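Local coordinates for DUF1881 domain-containing protein (Neurospora crassa, PDB 5Z6D) that is of unknown function, is probably abundant in fungal perithecia, and joins betagamma-crystallin and Ig-like domains at an interface that leaves a calcium-binding site inoperative, at residues Val31-Pro34 with Asp39-Phe42; Ile53-Tyr58 with Arg115-Val120; Phe97-Gly102 with Lys106-Lys111; Met121-Asp126 with Arg150-Gly155. The protein carries 1 engineered substitution. One frame throughout, in Å; residues are numbered along the deposited sequence.

Interaction 1 (Val31-Pro34 with Asp39-Phe42); sequences VSVP and DKYF
Lys40 reaches Val33 and Pro34 because its chain starts with CG turned away from the carbonyl carbon (chi1 -59°), bends once at chi2 (93°) and then runs extended to the ammonium group. On the other side, Val33 sets CG1 anti to its carbonyl carbon (chi1 -56°), which leaves the CB corner facing the incoming nitrogen. The two side chains therefore meet tip to tip. Lys40 NZ stands 3.4 Å from Val33 CB, and it is nearly equidistant from the two methyls, 4.0 Å from Val33 CG1 and 3.9 Å from Val33 CG2. Pro34 is met from another direction: its ring crosses the lysine chain at about a right angle, with Pro34 CD 3.6 Å from Lys40 NZ. None of these approaches is a hydrogen bond; they are van der Waals contacts made by a charged tip, and the buried surface is small, 118 Å². Nearer the backbone, Lys40 CB sits over the centre of the Tyr41 ring, 3.7 Å above its plane. Asp39 is a calcium ligand in a structure of this protein, though no ion is bound here, and its OD2 accepts from Ser36 N. The side chain of Val33 is about 4 Å from that of Ser81, another such ligand. Val33 follows directly after strand 30-32, an outermost strand of the crystallin-domain sheet that pairs with strand 82-87, while 39-42 belongs to the loop that leads on to strand 43-46.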
loop_
_atom_site.group_PDB
_atom_site.type_symbol
_atom_site.label_atom_id
_atom_site.label_comp_id
_atom_site.label_asym_id
_atom_site.label_seq_id
_atom_site.Cartn_x
_atom_site.Cartn_y
_atom_site.Cartn_z
ATOM N N VAL A 31 3.249 8.788 11.345
ATOM C CA VAL A 31 4.355 8.593 12.263
ATOM C C VAL A 31 5.436 7.691 11.674
ATOM O O VAL A 31 5.159 6.567 11.238
ATOM C CB VAL A 31 3.873 7.976 13.585
ATOM C CG1 VAL A 31 5.058 7.686 14.491
ATOM C CG2 VAL A 31 2.854 8.890 14.261
ATOM N N SER A 32 6.664 8.185 11.677
ATOM C CA SER A 32 7.818 7.419 11.236
ATOM C C SER A 32 8.798 7.239 12.383
ATOM O O SER A 32 9.076 8.183 13.131
ATOM C CB SER A 32 8.506 8.120 10.056
ATOM O OG SER A 32 7.708 8.083 8.891
ATOM N N VAL A 33 9.316 6.025 12.517
ATOM C CA VAL A 33 10.224 5.677 13.600
ATOM C C VAL A 33 11.574 5.289 13.010
ATOM O O VAL A 33 11.647 4.885 11.841
ATOM C CB VAL A 33 9.642 4.537 14.457
ATOM C CG1 VAL A 33 8.274 4.940 14.970
ATOM C CG2 VAL A 33 9.557 3.250 13.651
ATOM N N PRO A 34 12.653 5.435 13.801
ATOM C CA PRO A 34 14.012 5.193 13.300
ATOM C C PRO A 34 14.280 3.736 12.906
ATOM O O PRO A 34 14.989 3.487 11.930
ATOM C CB PRO A 34 14.900 5.603 14.481
ATOM C CG PRO A 34 14.047 6.492 15.319
ATOM C CD PRO A 34 12.661 5.971 15.174
ATOM N N ASP A 39 10.043 -1.779 17.991
ATOM C CA ASP A 39 11.044 -1.342 18.951
ATOM C C ASP A 39 10.352 -0.634 20.110
ATOM O O ASP A 39 10.934 -0.445 21.179
ATOM C CB ASP A 39 12.073 -0.426 18.287
ATOM C CG ASP A 39 12.834 -1.119 17.169
ATOM O OD1 ASP A 39 12.960 -2.362 17.214
ATOM O OD2 ASP A 39 13.306 -0.420 16.246
ATOM N N LYS A 40 9.098 -0.255 19.887
ATOM C CA LYS A 40 8.289 0.371 20.919
ATOM C C LYS A 40 7.020 -0.434 21.194
ATOM O O LYS A 40 6.626 -0.596 22.348
ATOM C CB LYS A 40 7.910 1.807 20.528
ATOM C CG LYS A 40 9.083 2.742 20.274
ATOM C CD LYS A 40 9.457 2.767 18.800
ATOM C CE LYS A 40 10.727 3.569 18.554
ATOM N NZ LYS A 40 11.247 3.351 17.173
ATOM N N TYR A 41 6.390 -0.950 20.139
ATOM C CA TYR A 41 5.009 -1.427 20.253
ATOM C C TYR A 41 4.795 -2.887 19.910
ATOM O O TYR A 41 5.284 -3.393 18.898
ATOM C CB TYR A 41 4.100 -0.578 19.370
ATOM C CG TYR A 41 4.150 0.879 19.712
ATOM C CD1 TYR A 41 4.160 1.301 21.032
ATOM C CD2 TYR A 41 4.198 1.838 18.714
ATOM C CE1 TYR A 41 4.207 2.639 21.348
ATOM C CE2 TYR A 41 4.246 3.173 19.019
ATOM C CZ TYR A 41 4.250 3.566 20.338
ATOM O OH TYR A 41 4.295 4.904 20.645
ATOM N N PHE A 42 4.036 -3.555 20.775
ATOM C CA PHE A 42 3.729 -4.974 20.636
ATOM C C PHE A 42 2.227 -5.245 20.484
ATOM O O PHE A 42 1.830 -6.371 20.147
ATOM C CB PHE A 42 4.252 -5.752 21.850
ATOM C CG PHE A 42 5.670 -6.224 21.714
ATOM C CD1 PHE A 42 6.357 -6.084 20.521
ATOM C CD2 PHE A 42 6.309 -6.836 22.784
ATOM C CE1 PHE A 42 7.656 -6.535 20.396
ATOM C CE2 PHE A 42 7.609 -7.288 22.667
ATOM C CZ PHE A 42 8.284 -7.137 21.470
#

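Interaction 2 (Ile53-Tyr58 with Arg115-Val120); sequences IAWQHY and RDVGTV
Trp55 closes strand 53-55 with an extended backbone, whereas Val117 ends a run, 115-117, of helical phi/psi without regular helical bonds, and its carbonyl faces the indole. Trp55 NE1 donates to Val117 O at 3.0 Å with an N-H...O angle of 144°; the donor meets a lone pair in the carbonyl plane, although the oxygen is tilted 24° out of the indole plane. Trp55 CG takes the position between the backbone N and the carbonyl carbon (chi1 69°), which carries the ring toward the loop. Val117 CG1 then lies over one face, offset toward the rim and 4.0 Å from Trp55 CZ2, while Val117 CB is 3.7 Å from Trp55 NE1. A water stands 2.9 Å from Gln56 O and 3.2 Å from Val117 O, within reach of both segments. A leucine in place of Trp55 would probably leave Val117 O without its indole donor and open a gap beside the valine. Leu132 of strand 131-136 packs on both side chains. This buried seam joins the betagamma-crystallin domain to the Ig-like domain, with Trp55 one residue before the calcium ligand Gln56, consistent with an interface reported to leave the site inoperative.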
loop_
_atom_site.group_PDB
_atom_site.type_symbol
_atom_site.label_atom_id
_atom_site.label_comp_id
_atom_site.label_asym_id
_atom_site.label_seq_id
_atom_site.Cartn_x
_atom_site.Cartn_y
_atom_site.Cartn_z
ATOM N N ILE A 53 -2.856 2.155 8.796
ATOM C CA ILE A 53 -2.100 1.625 7.671
ATOM C C ILE A 53 -0.625 1.758 8.000
ATOM O O ILE A 53 -0.147 2.860 8.220
ATOM C CB ILE A 53 -2.437 2.356 6.362
ATOM C CG1 ILE A 53 -3.928 2.206 6.036
ATOM C CG2 ILE A 53 -1.558 1.826 5.220
ATOM C CD1 ILE A 53 -4.402 3.132 4.918
ATOM N N ALA A 54 0.091 0.635 8.051
ATOM C CA ALA A 54 1.515 0.625 8.424
ATOM C C ALA A 54 2.364 0.103 7.266
ATOM O O ALA A 54 1.978 -0.850 6.610
ATOM C CB ALA A 54 1.734 -0.235 9.689
ATOM N N TRP A 55 3.515 0.727 7.008
ATOM C CA TRP A 55 4.332 0.287 5.898
ATOM C C TRP A 55 5.805 0.577 6.128
ATOM O O TRP A 55 6.224 0.993 7.218
ATOM C CB TRP A 55 3.831 0.897 4.572
ATOM C CG TRP A 55 3.988 2.395 4.316
ATOM C CD1 TRP A 55 4.908 2.984 3.495
ATOM C CD2 TRP A 55 3.150 3.457 4.820
ATOM N NE1 TRP A 55 4.705 4.353 3.467
ATOM C CE2 TRP A 55 3.651 4.666 4.271
ATOM C CE3 TRP A 55 2.045 3.507 5.675
ATOM C CZ2 TRP A 55 3.071 5.917 4.563
ATOM C CZ3 TRP A 55 1.473 4.747 5.963
ATOM C CH2 TRP A 55 1.987 5.934 5.403
ATOM N N GLN A 56 6.588 0.302 5.093
ATOM C CA GLN A 56 8.034 0.345 5.180
ATOM C C GLN A 56 8.572 1.573 4.448
ATOM O O GLN A 56 8.505 1.647 3.230
ATOM C CB GLN A 56 8.614 -0.940 4.590
ATOM C CG GLN A 56 10.102 -1.035 4.723
ATOM C CD GLN A 56 10.545 -0.791 6.137
ATOM O OE1 GLN A 56 11.122 0.252 6.448
ATOM N NE2 GLN A 56 10.262 -1.747 7.016
ATOM N N HIS A 57 9.101 2.540 5.184
ATOM C CA HIS A 57 9.563 3.741 4.500
ATOM C C HIS A 57 11.080 3.759 4.327
ATOM O O HIS A 57 11.631 4.720 3.793
ATOM C CB HIS A 57 9.073 4.996 5.229
ATOM C CG HIS A 57 9.947 5.435 6.356
ATOM N ND1 HIS A 57 10.038 4.744 7.543
ATOM C CD2 HIS A 57 10.750 6.520 6.488
ATOM C CE1 HIS A 57 10.867 5.375 8.356
ATOM N NE2 HIS A 57 11.316 6.452 7.737
ATOM N N TYR A 58 11.748 2.686 4.744
ATOM C CA TYR A 58 13.200 2.577 4.551
ATOM C C TYR A 58 13.574 1.751 3.324
ATOM O O TYR A 58 14.753 1.495 3.077
ATOM C CB TYR A 58 13.868 1.979 5.789
ATOM C CG TYR A 58 13.836 2.908 6.971
ATOM C CD1 TYR A 58 14.212 4.238 6.835
ATOM C CD2 TYR A 58 13.400 2.468 8.214
ATOM C CE1 TYR A 58 14.173 5.104 7.909
ATOM C CE2 TYR A 58 13.354 3.328 9.298
ATOM C CZ TYR A 58 13.745 4.644 9.138
ATOM O OH TYR A 58 13.701 5.511 10.203
ATOM N N ARG A 115 3.531 9.690 -4.280
ATOM C CA ARG A 115 4.079 10.828 -3.568
ATOM C C ARG A 115 3.652 10.838 -2.101
ATOM O O ARG A 115 4.332 11.446 -1.269
ATOM C CB ARG A 115 3.688 12.126 -4.272
ATOM C CG ARG A 115 4.303 12.235 -5.660
ATOM C CD ARG A 115 4.002 13.570 -6.321
ATOM N NE ARG A 115 4.833 14.654 -5.799
ATOM C CZ ARG A 115 5.028 15.810 -6.427
ATOM N NH1 ARG A 115 4.462 16.031 -7.606
ATOM N NH2 ARG A 115 5.795 16.745 -5.879
ATOM N N ASP A 116 2.563 10.141 -1.772
ATOM C CA ASP A 116 2.099 10.117 -0.390
ATOM C C ASP A 116 2.825 9.035 0.419
ATOM O O ASP A 116 3.386 9.331 1.473
ATOM C CB ASP A 116 0.560 9.951 -0.300
ATOM C CG ASP A 116 0.017 8.732 -1.061
ATOM O OD1 ASP A 116 0.789 8.041 -1.755
ATOM O OD2 ASP A 116 -1.213 8.475 -0.961
ATOM N N VAL A 117 2.869 7.804 -0.086
ATOM C CA VAL A 117 3.460 6.715 0.682
ATOM C C VAL A 117 4.922 6.448 0.316
ATOM O O VAL A 117 5.619 5.721 1.013
ATOM C CB VAL A 117 2.664 5.393 0.518
ATOM C CG1 VAL A 117 1.244 5.541 1.053
ATOM C CG2 VAL A 117 2.653 4.955 -0.939
ATOM N N GLY A 118 5.398 7.038 -0.775
ATOM C CA GLY A 118 6.780 6.847 -1.182
ATOM C C GLY A 118 6.898 5.922 -2.372
ATOM O O GLY A 118 6.000 5.117 -2.616
ATOM N N THR A 119 7.992 6.051 -3.116
ATOM C CA THR A 119 8.249 5.216 -4.285
ATOM C C THR A 119 8.211 3.725 -3.956
ATOM O O THR A 119 8.793 3.278 -2.955
ATOM C CB THR A 119 9.621 5.556 -4.904
ATOM O OG1 THR A 119 9.631 6.938 -5.284
ATOM C CG2 THR A 119 9.896 4.692 -6.133
ATOM N N VAL A 120 7.541 2.962 -4.820
ATOM C CA VAL A 120 7.479 1.512 -4.683
ATOM C C VAL A 120 8.033 0.865 -5.940
ATOM O O VAL A 120 7.739 1.306 -7.045
ATOM C CB VAL A 120 6.036 1.043 -4.444
ATOM C CG1 VAL A 120 5.938 -0.463 -4.421
ATOM C CG2 VAL A 120 5.524 1.607 -3.116
HETATM O O HOH W 1 8.333 4.134 1.679
#

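Interaction 3 (Phe97-Gly102 with Lys106-Lys111); sequences FKDATG and KQYSLK
Asp99, whose carboxylate meets the Tyr108 ring, has its OD1 gripped twice from Thr101: the backbone N donates at 2.8 Å from above the carboxylate plane, and Thr101 OG1 donates at 2.6 Å to the syn lone pair of Asp99 OD1. The first bond defines an Asx turn, here at the end of strand 97-99 in the Ig-like domain. That strand and strand 108-111 belong to different sheets of a beta sandwich; their axes come within 8.1 Å at an angle of 149°, and no hydrogen bond joins the two segments directly. Side chains fill the space instead. With CG anti to the backbone nitrogen (chi1 -175°), the Phe97 ring crosses toward the other sheet, where Leu110 CB forms a CH-pi contact, 3.7 Å from the Phe97 ring centroid and 12° off its normal. The ring edge also meets the backbone, Phe97 CE2 being 3.6 Å from Tyr108 O. Asp99 OD2, which accepts from Gly103 N as well, touches the edge of the phenol ring, 3.4 Å from Tyr108 CE2, with the carboxylate plane steeply inclined to the ring. An alanine in place of Asp99 is likely to leave Thr101 N and Gly103 N without their acceptor and to set the turn free to shift beside Tyr108. A water links the turn to the phenol: it donates to Thr101 OG1 at 2.6 Å and lies 2.7 Å from Tyr108 OH, at the edge of the tyrosine ring and in its plane.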
loop_
_atom_site.group_PDB
_atom_site.type_symbol
_atom_site.label_atom_id
_atom_site.label_comp_id
_atom_site.label_asym_id
_atom_site.label_seq_id
_atom_site.Cartn_x
_atom_site.Cartn_y
_atom_site.Cartn_z
ATOM N N PHE A 97 2.194 -7.121 -9.053
ATOM C CA PHE A 97 2.683 -7.069 -10.431
ATOM C C PHE A 97 2.969 -8.458 -10.989
ATOM O O PHE A 97 3.809 -9.192 -10.456
ATOM C CB PHE A 97 3.936 -6.197 -10.507
ATOM C CG PHE A 97 4.460 -5.982 -11.910
ATOM C CD1 PHE A 97 3.594 -5.769 -12.970
ATOM C CD2 PHE A 97 5.832 -5.961 -12.159
ATOM C CE1 PHE A 97 4.086 -5.548 -14.269
ATOM C CE2 PHE A 97 6.329 -5.749 -13.461
ATOM C CZ PHE A 97 5.450 -5.531 -14.512
ATOM N N LYS A 98 2.260 -8.799 -12.062
ATOM C CA LYS A 98 2.397 -10.097 -12.711
ATOM C C LYS A 98 2.857 -9.925 -14.137
ATOM O O LYS A 98 2.756 -8.838 -14.718
ATOM C CB LYS A 98 1.074 -10.878 -12.683
ATOM C CG LYS A 98 0.576 -11.215 -11.275
ATOM C CD LYS A 98 1.614 -11.987 -10.482
ATOM C CE LYS A 98 1.068 -12.433 -9.126
ATOM N NZ LYS A 98 2.161 -12.957 -8.256
ATOM N N ASP A 99 3.369 -11.014 -14.693
ATOM C CA ASP A 99 3.894 -11.039 -16.041
ATOM C C ASP A 99 3.351 -12.264 -16.761
ATOM O O ASP A 99 3.581 -13.396 -16.333
ATOM C CB ASP A 99 5.420 -11.070 -16.018
ATOM C CG ASP A 99 6.011 -11.433 -17.366
ATOM O OD1 ASP A 99 5.423 -11.037 -18.395
ATOM O OD2 ASP A 99 7.056 -12.116 -17.392
ATOM N N ALA A 100 2.625 -12.034 -17.846
ATOM C CA ALA A 100 2.021 -13.126 -18.602
ATOM C C ALA A 100 2.811 -13.455 -19.864
ATOM O O ALA A 100 2.376 -14.287 -20.662
ATOM C CB ALA A 100 0.584 -12.777 -18.961
ATOM N N THR A 101 3.965 -12.812 -20.037
ATOM C CA THR A 101 4.737 -12.951 -21.275
ATOM C C THR A 101 5.835 -14.015 -21.231
ATOM O O THR A 101 6.622 -14.143 -22.181
ATOM C CB THR A 101 5.402 -11.613 -21.673
ATOM O OG1 THR A 101 6.431 -11.285 -20.730
ATOM C CG2 THR A 101 4.366 -10.493 -21.727
ATOM N N GLY A 102 5.907 -14.766 -20.138
ATOM C CA GLY A 102 6.832 -15.883 -20.047
ATOM C C GLY A 102 8.190 -15.580 -19.437
ATOM O O GLY A 102 9.114 -16.375 -19.561
ATOM N N LYS A 106 10.928 -11.779 -11.319
ATOM C CA LYS A 106 11.561 -10.474 -11.146
ATOM C C LYS A 106 12.242 -9.982 -12.417
ATOM O O LYS A 106 13.072 -9.088 -12.354
ATOM C CB LYS A 106 12.582 -10.491 -9.995
ATOM C CG LYS A 106 12.030 -11.060 -8.685
ATOM C CD LYS A 106 12.993 -10.861 -7.517
ATOM C CE LYS A 106 13.094 -9.396 -7.131
ATOM N NZ LYS A 106 13.816 -9.214 -5.843
ATOM N N GLN A 107 11.878 -10.545 -13.563
ATOM C CA GLN A 107 12.473 -10.064 -14.812
ATOM C C GLN A 107 12.022 -8.636 -15.113
ATOM O O GLN A 107 12.779 -7.841 -15.684
ATOM C CB GLN A 107 12.121 -10.974 -15.979
ATOM C CG GLN A 107 12.720 -10.478 -17.293
ATOM C CD GLN A 107 12.574 -11.467 -18.432
ATOM O OE1 GLN A 107 12.442 -12.673 -18.220
ATOM N NE2 GLN A 107 12.604 -10.956 -19.659
ATOM N N TYR A 108 10.792 -8.306 -14.732
ATOM C CA TYR A 108 10.249 -6.973 -14.992
ATOM C C TYR A 108 9.994 -6.248 -13.699
ATOM O O TYR A 108 9.679 -6.872 -12.684
ATOM C CB TYR A 108 8.953 -7.058 -15.810
ATOM C CG TYR A 108 9.172 -7.714 -17.153
ATOM C CD1 TYR A 108 9.740 -7.005 -18.199
ATOM C CD2 TYR A 108 8.824 -9.048 -17.372
ATOM C CE1 TYR A 108 9.958 -7.601 -19.434
ATOM C CE2 TYR A 108 9.036 -9.648 -18.600
ATOM C CZ TYR A 108 9.606 -8.917 -19.627
ATOM O OH TYR A 108 9.819 -9.501 -20.856
ATOM N N SER A 109 10.161 -4.930 -13.729
ATOM C CA SER A 109 9.803 -4.099 -12.583
ATOM C C SER A 109 8.763 -3.079 -12.978
ATOM O O SER A 109 8.749 -2.581 -14.116
ATOM C CB SER A 109 11.036 -3.406 -11.997
ATOM O OG SER A 109 11.662 -2.538 -12.938
ATOM N N LEU A 110 7.896 -2.791 -12.015
ATOM C CA LEU A 110 6.921 -1.734 -12.097
ATOM C C LEU A 110 7.241 -0.743 -10.975
ATOM O O LEU A 110 7.075 -1.049 -9.793
ATOM C CB LEU A 110 5.517 -2.296 -11.963
ATOM C CG LEU A 110 4.391 -1.279 -11.860
ATOM C CD1 LEU A 110 4.262 -0.508 -13.163
ATOM C CD2 LEU A 110 3.098 -2.023 -11.527
ATOM N N LYS A 111 7.772 0.412 -11.353
ATOM C CA LYS A 111 8.057 1.476 -10.411
ATOM C C LYS A 111 6.870 2.419 -10.356
ATOM O O LYS A 111 6.393 2.891 -11.397
ATOM C CB LYS A 111 9.326 2.235 -10.828
ATOM C CG LYS A 111 9.722 3.365 -9.890
ATOM C CD LYS A 111 10.917 4.139 -10.453
ATOM C CE LYS A 111 11.291 5.298 -9.553
ATOM N NZ LYS A 111 12.092 6.322 -10.279
HETATM O O HOH W 2 8.948 -12.023 -21.040
#

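Interaction 4 (Met121-Asp126 with Arg150-Gly155); sequences MLYSND and RDEHSG. Engineered in segment 121-126: Met121 (natural residue Thr).
The Tyr123 ring offers its edge to Glu152: the carboxyl carbon Glu152 CD lies near the ring plane, 4.1 Å from Tyr123 CE1, and a water also sits in that plane, beside the hydroxyl. The ring and the carboxylate are turned 81° apart, and the side chains cross at about a right angle, so the acid does not stack on the phenol. Lys106, outside the two segments, makes a cation-pi contact with the same ring. The water provides the polar link, standing 2.7 Å from Tyr123 OH and donating to Glu152 OE1 at 2.9 Å. Glu152 bends at chi2 (-78°), which turns its carboxylate toward the neighbouring strand, where Glu152 OE2 is hydrogen-bonded to Ser109 OG. Met121, an engineered residue that is threonine in the natural protein, comes from the opposite direction and brings its methyl group Met121 CE to 3.9 Å from Glu152 OE2. Within 150-155 the turn is braced by its own bonds. Arg150 NE donates nearly straight (172°) to Gly155 O at 2.7 Å, with that oxygen at the edge of the guanidinium and in its plane, while Asp151 OD1 accepts from Ser154 N at 3.1 Å in an Asx motif. Strand 120-123 and the end of strand 143-151 flank strand 108-112 in one sheet of the Ig-like domain, so the segments meet through the long side chains of Met121, Tyr123 and Glu152. With 91 Å² buried, no direct hydrogen bond and a water between phenol and acid, the contact is a loose surface one, while the strongest polar partner of the Glu152 carboxylate is Ser109.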
loop_
_atom_site.group_PDB
_atom_site.type_symbol
_atom_site.label_atom_id
_atom_site.label_comp_id
_atom_site.label_asym_id
_atom_site.label_seq_id
_atom_site.Cartn_x
_atom_site.Cartn_y
_atom_site.Cartn_z
ATOM N N MET A 121 8.856 -0.156 -5.762
ATOM C CA MET A 121 9.369 -0.970 -6.842
ATOM C C MET A 121 8.793 -2.362 -6.721
ATOM O O MET A 121 9.143 -3.094 -5.797
ATOM C CB MET A 121 10.893 -1.009 -6.790
ATOM C CG MET A 121 11.549 0.139 -7.506
ATOM S SD MET A 121 11.525 -0.186 -9.272
ATOM C CE MET A 121 12.965 -1.232 -9.437
ATOM N N LEU A 122 7.876 -2.712 -7.620
ATOM C CA LEU A 122 7.277 -4.041 -7.635
ATOM C C LEU A 122 7.965 -4.902 -8.672
ATOM O O LEU A 122 8.266 -4.424 -9.753
ATOM C CB LEU A 122 5.791 -3.962 -7.947
ATOM C CG LEU A 122 4.968 -3.121 -6.975
ATOM C CD1 LEU A 122 3.520 -3.118 -7.388
ATOM C CD2 LEU A 122 5.130 -3.681 -5.576
ATOM N N TYR A 123 8.209 -6.163 -8.351
ATOM C CA TYR A 123 8.817 -7.075 -9.309
ATOM C C TYR A 123 7.827 -8.128 -9.757
ATOM O O TYR A 123 6.941 -8.544 -8.988
ATOM C CB TYR A 123 10.077 -7.720 -8.719
ATOM C CG TYR A 123 11.142 -6.694 -8.464
ATOM C CD1 TYR A 123 12.049 -6.346 -9.461
ATOM C CD2 TYR A 123 11.210 -6.026 -7.251
ATOM C CE1 TYR A 123 13.015 -5.369 -9.239
ATOM C CE2 TYR A 123 12.174 -5.063 -7.014
ATOM C CZ TYR A 123 13.074 -4.738 -8.010
ATOM O OH TYR A 123 14.022 -3.773 -7.767
ATOM N N SER A 124 7.968 -8.557 -11.009
ATOM C CA SER A 124 6.976 -9.437 -11.606
ATOM C C SER A 124 7.068 -10.859 -11.051
ATOM O O SER A 124 8.164 -11.404 -10.861
ATOM C CB SER A 124 7.122 -9.444 -13.139
ATOM O OG SER A 124 8.439 -9.769 -13.554
ATOM N N ASN A 125 5.902 -11.450 -10.816
ATOM C CA ASN A 125 5.817 -12.853 -10.416
ATOM C C ASN A 125 6.749 -13.150 -9.243
ATOM O O ASN A 125 7.484 -14.141 -9.253
ATOM C CB ASN A 125 6.146 -13.756 -11.602
ATOM C CG ASN A 125 5.204 -13.551 -12.779
ATOM O OD1 ASN A 125 4.143 -12.943 -12.646
ATOM N ND2 ASN A 125 5.593 -14.066 -13.948
ATOM N N ASP A 126 6.719 -12.265 -8.250
ATOM C CA ASP A 126 7.693 -12.253 -7.161
ATOM C C ASP A 126 7.042 -12.689 -5.846
ATOM O O ASP A 126 7.504 -12.358 -4.754
ATOM C CB ASP A 126 8.304 -10.849 -7.038
ATOM C CG ASP A 126 9.457 -10.778 -6.047
ATOM O OD1 ASP A 126 10.099 -11.821 -5.789
ATOM O OD2 ASP A 126 9.714 -9.669 -5.525
ATOM N N ARG A 150 10.053 -1.705 -16.620
ATOM C CA ARG A 150 11.397 -1.973 -17.116
ATOM C C ARG A 150 11.696 -3.460 -17.171
ATOM O O ARG A 150 11.247 -4.212 -16.313
ATOM C CB ARG A 150 12.428 -1.282 -16.227
ATOM C CG ARG A 150 13.785 -1.157 -16.848
ATOM C CD ARG A 150 14.772 -0.635 -15.822
ATOM N NE ARG A 150 16.085 -0.378 -16.414
ATOM C CZ ARG A 150 17.166 -0.057 -15.711
ATOM N NH1 ARG A 150 17.092 0.029 -14.389
ATOM N NH2 ARG A 150 18.321 0.167 -16.329
ATOM N N ASP A 151 12.446 -3.889 -18.179
ATOM C CA ASP A 151 13.021 -5.231 -18.167
ATOM C C ASP A 151 14.332 -5.131 -17.397
ATOM O O ASP A 151 15.271 -4.490 -17.849
ATOM C CB ASP A 151 13.242 -5.765 -19.584
ATOM C CG ASP A 151 13.792 -7.205 -19.605
ATOM O OD1 ASP A 151 14.693 -7.537 -18.806
ATOM O OD2 ASP A 151 13.323 -8.009 -20.437
ATOM N N GLU A 152 14.386 -5.764 -16.230
ATOM C CA GLU A 152 15.518 -5.615 -15.323
ATOM C C GLU A 152 16.770 -6.328 -15.810
ATOM O O GLU A 152 17.887 -5.965 -15.435
ATOM C CB GLU A 152 15.145 -6.132 -13.932
ATOM C CG GLU A 152 14.142 -5.252 -13.211
ATOM C CD GLU A 152 14.780 -4.004 -12.627
ATOM O OE1 GLU A 152 15.910 -4.101 -12.102
ATOM O OE2 GLU A 152 14.160 -2.925 -12.693
ATOM N N HIS A 153 16.580 -7.358 -16.619
ATOM C CA HIS A 153 17.713 -8.089 -17.173
ATOM C C HIS A 153 18.427 -7.216 -18.189
ATOM O O HIS A 153 19.617 -6.918 -18.053
ATOM C CB HIS A 153 17.255 -9.391 -17.821
ATOM C CG HIS A 153 16.640 -10.359 -16.861
ATOM N ND1 HIS A 153 16.038 -11.529 -17.268
ATOM C CD2 HIS A 153 16.535 -10.329 -15.510
ATOM C CE1 HIS A 153 15.587 -12.180 -16.210
ATOM N NE2 HIS A 153 15.878 -11.475 -15.132
ATOM N N SER A 154 17.678 -6.789 -19.199
ATOM C CA SER A 154 18.247 -6.021 -20.299
ATOM C C SER A 154 18.452 -4.552 -19.926
ATOM O O SER A 154 19.365 -3.902 -20.438
ATOM C CB SER A 154 17.359 -6.143 -21.545
ATOM O OG SER A 154 16.106 -5.493 -21.374
ATOM N N GLY A 155 17.612 -4.031 -19.032
ATOM C CA GLY A 155 17.699 -2.644 -18.608
ATOM C C GLY A 155 16.758 -1.756 -19.397
ATOM O O GLY A 155 16.571 -0.591 -19.070
HETATM O O HOH W 3 15.791 -2.775 -9.510
#

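How the interactions relate
The four contacts run from the crystallin domain to the far part of the Ig-like domain, interactions 1 and 3 lying 33 Å apart between centres, on opposite sides of the chain's centre. Interactions 1 and 2 hold the calcium ligands Asp39 and Gln56 respectively, and they touch where Tyr58 OH probably bonds to Val33 O at 2.7 Å. Interaction 2 crosses between the domains and meets interaction 3 through Thr119 CG2, 3.7 Å from Lys111 CE. Strand 108-112 of interaction 3 is flanked by both strands of interaction 4, centres 5 Å apart, and Gln107 O probably accepts from Glu152 N (2.7 Å). Met121 of interaction 4 remains about 12 Å from Gln56, side chain to side chain.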